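Local coordinates for protein flavodoxin (PDB 2ARK) that probably serves as a low-potential electron donor to redox enzymes, carrying its electrons on a bound FMN cofactor, at residues A[8-13]-A[69-74]; A[12-17]-A[59-64]. All blocks are in the same frame, centred on the assembly; numbering follows the deposited sequence.

Contact 1. Residues A[8-13]-A[69-74]; sequences LVIYDT and WKMKRF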
ATOM      1  N   LEU A   8       8.401  18.213 -15.065  1.00 28.27           N
ATOM      2  CA  LEU A   8       9.379  17.161 -15.393  1.00 27.92           C
ATOM      3  C   LEU A   8       8.642  15.860 -15.590  1.00 27.25           C
ATOM      4  O   LEU A   8       7.928  15.385 -14.691  1.00 27.86           O
ATOM      5  CB  LEU A   8      10.387  16.975 -14.253  1.00 27.39           C
ATOM      6  CG  LEU A   8      11.827  16.486 -14.469  1.00 29.98           C
ATOM      7  CD1 LEU A   8      12.254  15.626 -13.289  1.00 27.29           C
ATOM      8  CD2 LEU A   8      12.185  15.769 -15.829  1.00 29.04           C
ATOM      9  N   VAL A   9       8.781  15.284 -16.772  1.00 26.69           N
ATOM     10  CA  VAL A   9       8.312  13.926 -16.984  1.00 25.80           C
ATOM     11  C   VAL A   9       9.562  13.065 -17.028  1.00 26.25           C
ATOM     12  O   VAL A   9      10.372  13.200 -17.921  1.00 25.62           O
ATOM     13  CB  VAL A   9       7.452  13.772 -18.261  1.00 25.62           C
ATOM     14  CG1 VAL A   9       6.893  12.328 -18.384  1.00 23.23           C
ATOM     15  CG2 VAL A   9       6.328  14.777 -18.240  1.00 23.63           C
ATOM     16  N   ILE A  10       9.723  12.201 -16.033  1.00 26.52           N
ATOM     17  CA  ILE A  10      10.919  11.367 -15.954  1.00 27.67           C
ATOM     18  C   ILE A  10      10.446   9.911 -15.948  1.00 26.88           C
ATOM     19  O   ILE A  10       9.487   9.603 -15.267  1.00 27.18           O
ATOM     20  CB  ILE A  10      11.778  11.770 -14.703  1.00 27.73           C
ATOM     21  CG1 ILE A  10      13.091  11.036 -14.671  1.00 28.43           C
ATOM     22  CG2 ILE A  10      11.015  11.588 -13.345  1.00 25.86           C
ATOM     23  CD1 ILE A  10      13.700  11.059 -13.220  1.00 30.10           C
ATOM     24  N   TYR A  11      11.057   9.026 -16.743  1.00 26.28           N
ATOM     25  CA  TYR A  11      10.545   7.626 -16.866  1.00 24.89           C
ATOM     26  C   TYR A  11      11.692   6.618 -16.984  1.00 25.03           C
ATOM     27  O   TYR A  11      12.773   6.942 -17.476  1.00 23.33           O
ATOM     28  CB  TYR A  11       9.576   7.473 -18.064  1.00 23.94           C
ATOM     29  CG  TYR A  11      10.293   7.695 -19.362  1.00 23.81           C
ATOM     30  CD1 TYR A  11      10.803   6.628 -20.088  1.00 22.48           C
ATOM     31  CD2 TYR A  11      10.554   8.984 -19.818  1.00 22.04           C
ATOM     32  CE1 TYR A  11      11.547   6.844 -21.253  1.00 21.84           C
ATOM     33  CE2 TYR A  11      11.263   9.204 -20.978  1.00 22.58           C
ATOM     34  CZ  TYR A  11      11.751   8.136 -21.692  1.00 22.44           C
ATOM     35  OH  TYR A  11      12.479   8.367 -22.828  1.00 23.95           O
ATOM     36  N   ASP A  12      11.443   5.403 -16.498  1.00 25.89           N
ATOM     37  CA  ASP A  12      12.213   4.237 -16.858  1.00 26.56           C
ATOM     38  C   ASP A  12      11.345   3.405 -17.799  1.00 27.76           C
ATOM     39  O   ASP A  12      10.130   3.628 -17.898  1.00 28.50           O
ATOM     40  CB  ASP A  12      12.585   3.439 -15.613  1.00 26.76           C
ATOM     41  CG  ASP A  12      13.695   2.414 -15.876  1.00 27.37           C
ATOM     42  OD1 ASP A  12      14.196   2.345 -17.008  1.00 28.32           O
ATOM     43  OD2 ASP A  12      14.053   1.639 -14.976  1.00 27.68           O
ATOM     44  N   THR A  13      11.949   2.443 -18.488  1.00 28.68           N
ATOM     45  CA  THR A  13      11.206   1.544 -19.376  1.00 29.99           C
ATOM     46  C   THR A  13      11.983   0.217 -19.632  1.00 31.09           C
ATOM     47  O   THR A  13      13.207   0.207 -19.705  1.00 30.62           O
ATOM     48  CB  THR A  13      10.829   2.298 -20.728  1.00 30.66           C
ATOM     49  OG1 THR A  13       9.960   1.486 -21.512  1.00 31.16           O
ATOM     50  CG2 THR A  13      12.081   2.673 -21.556  1.00 28.25           C
ATOM     51  N   TRP A  69      14.165  -0.797 -10.391  1.00 21.90           N
ATOM     52  CA  TRP A  69      15.325  -0.573  -9.574  1.00 21.72           C
ATOM     53  C   TRP A  69      16.114   0.670 -10.035  1.00 22.78           C
ATOM     54  O   TRP A  69      16.728   1.364  -9.185  1.00 23.39           O
ATOM     55  CB  TRP A  69      16.182  -1.844  -9.481  1.00 20.05           C
ATOM     56  CG  TRP A  69      17.024  -2.185 -10.668  1.00 19.31           C
ATOM     57  CD1 TRP A  69      16.745  -3.114 -11.624  1.00 18.64           C
ATOM     58  CD2 TRP A  69      18.337  -1.651 -10.996  1.00 18.29           C
ATOM     59  NE1 TRP A  69      17.792  -3.184 -12.535  1.00 17.00           N
ATOM     60  CE2 TRP A  69      18.749  -2.266 -12.199  1.00 15.46           C
ATOM     61  CE3 TRP A  69      19.177  -0.681 -10.407  1.00 17.06           C
ATOM     62  CZ2 TRP A  69      19.979  -1.967 -12.817  1.00 18.84           C
ATOM     63  CZ3 TRP A  69      20.383  -0.366 -11.031  1.00 17.00           C
ATOM     64  CH2 TRP A  69      20.786  -1.028 -12.217  1.00 18.09           C
ATOM     65  N   LYS A  70      16.087   0.967 -11.345  1.00 22.43           N
ATOM     66  CA  LYS A  70      16.800   2.143 -11.844  1.00 23.80           C
ATOM     67  C   LYS A  70      16.086   3.423 -11.393  1.00 24.26           C
ATOM     68  O   LYS A  70      16.752   4.390 -11.050  1.00 25.77           O
ATOM     69  CB  LYS A  70      17.082   2.110 -13.374  1.00 23.46           C
ATOM     70  CG  LYS A  70      18.384   1.357 -13.771  1.00 23.87           C
ATOM     71  CD  LYS A  70      18.738   1.581 -15.234  1.00 23.60           C
ATOM     72  CE  LYS A  70      19.925   0.766 -15.721  1.00 26.40           C
ATOM     73  NZ  LYS A  70      20.203   0.881 -17.227  1.00 25.97           N
HETATM   74  N   MSE A  71      14.753   3.429 -11.349  1.00 24.25           N
HETATM   75  CA  MSE A  71      14.067   4.593 -10.827  1.00 24.50           C
HETATM   76  C   MSE A  71      14.278   4.757  -9.322  1.00 24.76           C
HETATM   77  O   MSE A  71      14.515   5.852  -8.842  1.00 24.95           O
HETATM   78  CB  MSE A  71      12.593   4.592 -11.189  1.00 25.01           C
HETATM   79  CG  MSE A  71      11.894   5.866 -10.779  1.00 26.78           C
HETATM   80 SE   MSE A  71      12.523   7.476 -11.824  1.00 42.19          SE
HETATM   81  CE  MSE A  71      11.749   7.069 -13.588  1.00 33.97           C
ATOM     82  N   LYS A  72      14.209   3.652  -8.592  1.00 24.71           N
ATOM     83  CA  LYS A  72      14.508   3.624  -7.176  1.00 24.16           C
ATOM     84  C   LYS A  72      15.931   4.127  -6.904  1.00 24.48           C
ATOM     85  O   LYS A  72      16.148   4.914  -5.966  1.00 24.61           O
ATOM     86  CB  LYS A  72      14.294   2.189  -6.631  1.00 23.82           C
ATOM     87  CG  LYS A  72      14.378   2.067  -5.131  1.00 24.63           C
ATOM     88  CD  LYS A  72      13.137   2.650  -4.399  1.00 25.09           C
ATOM     89  CE  LYS A  72      13.492   3.225  -3.015  1.00 21.57           C
ATOM     90  NZ  LYS A  72      14.228   2.204  -2.220  1.00 22.58           N
ATOM     91  N   ARG A  73      16.899   3.721  -7.727  1.00 24.36           N
ATOM     92  CA  ARG A  73      18.299   4.128  -7.500  1.00 24.08           C
ATOM     93  C   ARG A  73      18.497   5.630  -7.731  1.00 25.31           C
ATOM     94  O   ARG A  73      19.257   6.288  -7.021  1.00 25.90           O
ATOM     95  CB  ARG A  73      19.234   3.315  -8.383  1.00 23.67           C
ATOM     96  CG  ARG A  73      20.734   3.657  -8.285  1.00 21.72           C
ATOM     97  CD  ARG A  73      21.229   3.678  -9.690  1.00 20.03           C
ATOM     98  NE  ARG A  73      22.175   2.643  -9.927  1.00 20.64           N
ATOM     99  CZ  ARG A  73      22.541   2.159 -11.112  1.00 19.43           C
ATOM    100  NH1 ARG A  73      23.463   1.217 -11.098  1.00 16.42           N
ATOM    101  NH2 ARG A  73      22.000   2.558 -12.279  1.00 16.91           N
ATOM    102  N   PHE A  74      17.792   6.170  -8.715  1.00 25.62           N
ATOM    103  CA  PHE A  74      17.833   7.574  -8.983  1.00 27.00           C
ATOM    104  C   PHE A  74      17.349   8.401  -7.776  1.00 28.03           C
ATOM    105  O   PHE A  74      17.976   9.414  -7.386  1.00 28.58           O
ATOM    106  CB  PHE A  74      16.992   7.889 -10.230  1.00 27.46           C
ATOM    107  CG  PHE A  74      16.978   9.342 -10.581  1.00 28.81           C
ATOM    108  CD1 PHE A  74      17.997   9.887 -11.375  1.00 29.22           C
ATOM    109  CD2 PHE A  74      15.971  10.171 -10.100  1.00 27.82           C
ATOM    110  CE1 PHE A  74      18.009  11.253 -11.692  1.00 28.00           C
ATOM    111  CE2 PHE A  74      15.975  11.528 -10.409  1.00 31.12           C
ATOM    112  CZ  PHE A  74      16.998  12.072 -11.205  1.00 28.33           C
TER
HETATM  113  O   HOH W   1      15.404  -0.749 -13.790  1.00 17.45           O
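Ile10 reaches from strand 8-11 to the face of the Phe74 ring on helix 69-74: its CD1 sits 4.0 Å from the ring centroid, 26° off the normal, a CH-pi contact displaced toward CE2. Beside it, the same methyl lies 4.0 Å from SE of Met71, a selenomethionine. Met71 sends CG away from its own backbone N (chi1 -174°), then bends at chi2 and chi3, which brings CE against the end of the strand, 3.4 Å from Asp12 N. The flexible, unbranched chain of methionine, here with selenium in place of sulfur, suits this place, since it can bend along the backbone and still meet the isoleucine. The side chains here are apolar and close-packed, the selenomethionine methyl resting on the backbone around Tyr11 and Asp12. The other side is polar and wetter. Asp12 OD2 lies 3.5 Å from CB of Lys70, whose extended chain leads away, and one water, 3.0 Å from OD2, bridges to Lys70 N. OD2 is also hydrogen-bonded to Ser68 OG, while OD1 accepts from Thr13 N. The helix runs at 130° to the strand, where Val58 of neighbouring strand 55-61 touches both Ile10 and Met71; on the strand's other face, Val9 and Tyr11 pack on helix 17-30.

Contact 2. Residues A[12-17]-A[59-64]; sequences DTRTGN and GSPTNM. With PO4 (phosphate ion), chain G.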
ATOM      1  N   ASP A  12      11.443   5.403 -16.498  1.00 25.89           N
ATOM      2  CA  ASP A  12      12.213   4.237 -16.858  1.00 26.56           C
ATOM      3  C   ASP A  12      11.345   3.405 -17.799  1.00 27.76           C
ATOM      4  O   ASP A  12      10.130   3.628 -17.898  1.00 28.50           O
ATOM      5  CB  ASP A  12      12.585   3.439 -15.613  1.00 26.76           C
ATOM      6  CG  ASP A  12      13.695   2.414 -15.876  1.00 27.37           C
ATOM      7  OD1 ASP A  12      14.196   2.345 -17.008  1.00 28.32           O
ATOM      8  OD2 ASP A  12      14.053   1.639 -14.976  1.00 27.68           O
ATOM      9  N   THR A  13      11.949   2.443 -18.488  1.00 28.68           N
ATOM     10  CA  THR A  13      11.206   1.544 -19.376  1.00 29.99           C
ATOM     11  C   THR A  13      11.983   0.217 -19.632  1.00 31.09           C
ATOM     12  O   THR A  13      13.207   0.207 -19.705  1.00 30.62           O
ATOM     13  CB  THR A  13      10.829   2.298 -20.728  1.00 30.66           C
ATOM     14  OG1 THR A  13       9.960   1.486 -21.512  1.00 31.16           O
ATOM     15  CG2 THR A  13      12.081   2.673 -21.556  1.00 28.25           C
ATOM     16  N   ARG A  14      11.290  -0.910 -19.728  1.00 32.63           N
ATOM     17  CA  ARG A  14      11.948  -2.101 -20.296  1.00 34.38           C
ATOM     18  C   ARG A  14      11.816  -2.276 -21.796  1.00 32.49           C
ATOM     19  O   ARG A  14      12.815  -2.574 -22.446  1.00 32.98           O
ATOM     20  CB  ARG A  14      11.679  -3.434 -19.569  1.00 34.76           C
ATOM     21  CG  ARG A  14      10.398  -3.588 -18.752  1.00 38.13           C
ATOM     22  CD  ARG A  14       9.982  -5.118 -18.698  1.00 39.41           C
ATOM     23  NE  ARG A  14      10.564  -6.017 -17.667  1.00 44.00           N
ATOM     24  CZ  ARG A  14      11.579  -5.752 -16.832  1.00 46.65           C
ATOM     25  NH1 ARG A  14      12.212  -4.568 -16.851  1.00 47.58           N
ATOM     26  NH2 ARG A  14      11.958  -6.690 -15.953  1.00 45.20           N
ATOM     27  N   THR A  15      10.619  -2.061 -22.342  1.00 31.34           N
ATOM     28  CA  THR A  15      10.342  -2.315 -23.771  1.00 30.39           C
ATOM     29  C   THR A  15       9.974  -1.096 -24.586  1.00 29.23           C
ATOM     30  O   THR A  15       9.892  -1.179 -25.816  1.00 29.20           O
ATOM     31  CB  THR A  15       9.191  -3.314 -23.982  1.00 30.43           C
ATOM     32  OG1 THR A  15       8.008  -2.821 -23.318  1.00 31.78           O
ATOM     33  CG2 THR A  15       9.581  -4.668 -23.455  1.00 30.70           C
ATOM     34  N   GLY A  16       9.706   0.017 -23.915  1.00 27.65           N
ATOM     35  CA  GLY A  16       9.275   1.215 -24.598  1.00 25.81           C
ATOM     36  C   GLY A  16       7.871   1.653 -24.242  1.00 25.34           C
ATOM     37  O   GLY A  16       7.482   2.771 -24.546  1.00 25.67           O
ATOM     38  N   ASN A  17       7.097   0.793 -23.593  1.00 24.55           N
ATOM     39  CA  ASN A  17       5.694   1.089 -23.350  1.00 23.57           C
ATOM     40  C   ASN A  17       5.554   2.290 -22.464  1.00 24.16           C
ATOM     41  O   ASN A  17       4.794   3.205 -22.802  1.00 24.66           O
ATOM     42  CB  ASN A  17       4.982  -0.114 -22.764  1.00 22.95           C
ATOM     43  CG  ASN A  17       4.900  -1.267 -23.743  1.00 24.93           C
ATOM     44  OD1 ASN A  17       4.826  -1.071 -24.962  1.00 26.19           O
ATOM     45  ND2 ASN A  17       4.926  -2.484 -23.217  1.00 24.87           N
ATOM     46  N   GLY A  59       7.306   7.777 -14.174  1.00 24.60           N
ATOM     47  CA  GLY A  59       6.749   6.551 -14.738  1.00 23.18           C
ATOM     48  C   GLY A  59       7.712   5.406 -14.693  1.00 23.64           C
ATOM     49  O   GLY A  59       8.928   5.587 -14.811  1.00 23.36           O
ATOM     50  N   SER A  60       7.184   4.211 -14.499  1.00 23.47           N
ATOM     51  CA  SER A  60       8.022   3.047 -14.479  1.00 23.41           C
ATOM     52  C   SER A  60       7.238   1.887 -15.034  1.00 23.72           C
ATOM     53  O   SER A  60       6.015   1.838 -14.854  1.00 25.14           O
ATOM     54  CB  SER A  60       8.390   2.719 -13.040  1.00 24.23           C
ATOM     55  OG  SER A  60       9.151   1.507 -12.930  1.00 24.42           O
ATOM     56  N   PRO A  61       7.926   0.911 -15.659  1.00 22.50           N
ATOM     57  CA  PRO A  61       7.236  -0.358 -15.895  1.00 22.05           C
ATOM     58  C   PRO A  61       6.851  -0.965 -14.544  1.00 22.48           C
ATOM     59  O   PRO A  61       7.521  -0.708 -13.532  1.00 22.54           O
ATOM     60  CB  PRO A  61       8.313  -1.217 -16.584  1.00 22.37           C
ATOM     61  CG  PRO A  61       9.653  -0.573 -16.195  1.00 22.30           C
ATOM     62  CD  PRO A  61       9.327   0.898 -16.120  1.00 22.17           C
ATOM     63  N   THR A  62       5.785  -1.754 -14.491  1.00 22.74           N
ATOM     64  CA  THR A  62       5.490  -2.500 -13.278  1.00 22.77           C
ATOM     65  C   THR A  62       6.462  -3.636 -13.185  1.00 23.18           C
ATOM     66  O   THR A  62       6.364  -4.581 -13.934  1.00 22.70           O
ATOM     67  CB  THR A  62       4.060  -3.088 -13.320  1.00 23.05           C
ATOM     68  OG1 THR A  62       3.138  -2.005 -13.383  1.00 25.80           O
ATOM     69  CG2 THR A  62       3.745  -3.940 -12.053  1.00 21.10           C
ATOM     70  N   ASN A  63       7.413  -3.547 -12.277  1.00 25.22           N
ATOM     71  CA  ASN A  63       8.397  -4.620 -12.115  1.00 26.85           C
ATOM     72  C   ASN A  63       8.229  -5.294 -10.742  1.00 28.28           C
ATOM     73  O   ASN A  63       8.574  -4.707  -9.700  1.00 28.42           O
ATOM     74  CB  ASN A  63       9.840  -4.108 -12.306  1.00 26.60           C
ATOM     75  CG  ASN A  63      10.169  -3.710 -13.768  1.00 26.68           C
ATOM     76  OD1 ASN A  63      11.182  -3.053 -14.022  1.00 26.59           O
ATOM     77  ND2 ASN A  63       9.345  -4.123 -14.712  1.00 25.45           N
HETATM   78  N   MSE A  64       7.715  -6.521 -10.753  1.00 28.91           N
HETATM   79  CA  MSE A  64       7.371  -7.237  -9.544  1.00 30.91           C
HETATM   80  C   MSE A  64       6.440  -6.389  -8.671  1.00 29.33           C
HETATM   81  O   MSE A  64       6.550  -6.381  -7.453  1.00 28.83           O
HETATM   82  CB  MSE A  64       8.615  -7.693  -8.779  1.00 34.06           C
HETATM   83  CG  MSE A  64       9.616  -8.512  -9.607  1.00 41.66           C
HETATM   84 SE   MSE A  64       8.831 -10.184 -10.533  1.00 69.60          SE
HETATM   85  CE  MSE A  64       7.862  -9.416 -12.314  1.00 51.55           C
TER
HETATM   86  P   PO4 G 501       8.032  -0.595 -20.425  0.60 18.17           P
HETATM   87  O1  PO4 G 501       6.854  -1.339 -19.841  0.60 23.64           O
HETATM   88  O2  PO4 G 501       9.261  -1.377 -20.188  0.60 24.83           O
HETATM   89  O3  PO4 G 501       7.937  -0.489 -21.903  0.60 25.54           O
HETATM   90  O4  PO4 G 501       8.217   0.726 -19.795  0.60 23.55           O
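The loop 12-17 leaves its strand beside 59-64, joined to it by a backbone hydrogen bond from Asp12 N to Gly59 O (3.0 Å, 163° at the hydrogen), with touching parts running 43° apart. Pro61 fills the next step: its CD lies 3.4 Å from Asp12 O and packs on Thr13 CA, while its CB meets CG of Arg14 at 3.8 Å. Proline suits the place because its compact, apolar ring, pointing toward the loop, packs on backbone and aliphatic carbon alike. Farther out, Arg14 bends at chi3 and brings one guanidinium face to Asn63, whose ND2 stands 3.5 Å from the guanidinium plane, over its centre. With the planes 44° apart the amide is too steeply tilted to stack, and NH1 near OD1 is too poorly angled for a hydrogen bond. Were Asn63 replaced by an alanine, the guanidinium would probably lose the amide over its face and be freer to swing, and the weak ND2 bond to Thr62 O would go too. Thr13 OG1 accepts from Gly16 N at 2.8 Å, an ST motif that helps shape the turn. Within this turn sits a phosphate ion, probably from the crystallisation liquor, hydrogen-bonded by Thr15 N, Thr15 OG1 and Thr18 OG1; some of its contacts are implausibly short, so its exact placing is doubtful. This hydroxyl-rich loop between first strand and helix matches the FMN phosphate-binding loop of flavodoxins, so the ion probably marks that site.

In the fold
Contacts 1 and 2 share Asp12 and Thr13 and have centres about 9 Å apart. They meet around Gly59: its N lies 3.0 Å from Ile10 O, a probable hydrogen bond between neighbouring strands, and its O lies 3.4 Å from Met71 CE. The same stretch, leaving strand 5-11, touches strand 55-61 and the helix 69-78 that follows it in the chain. Contact 1 packs that helix against the sheet, whereas contact 2 begins where the strands still pair and extends past their C-terminal ends to the phosphate, consistent with the FMN phosphate site. Both also approach the second subunit, where Lys72 NZ is hydrogen-bonded to Asn63 O of that subunit.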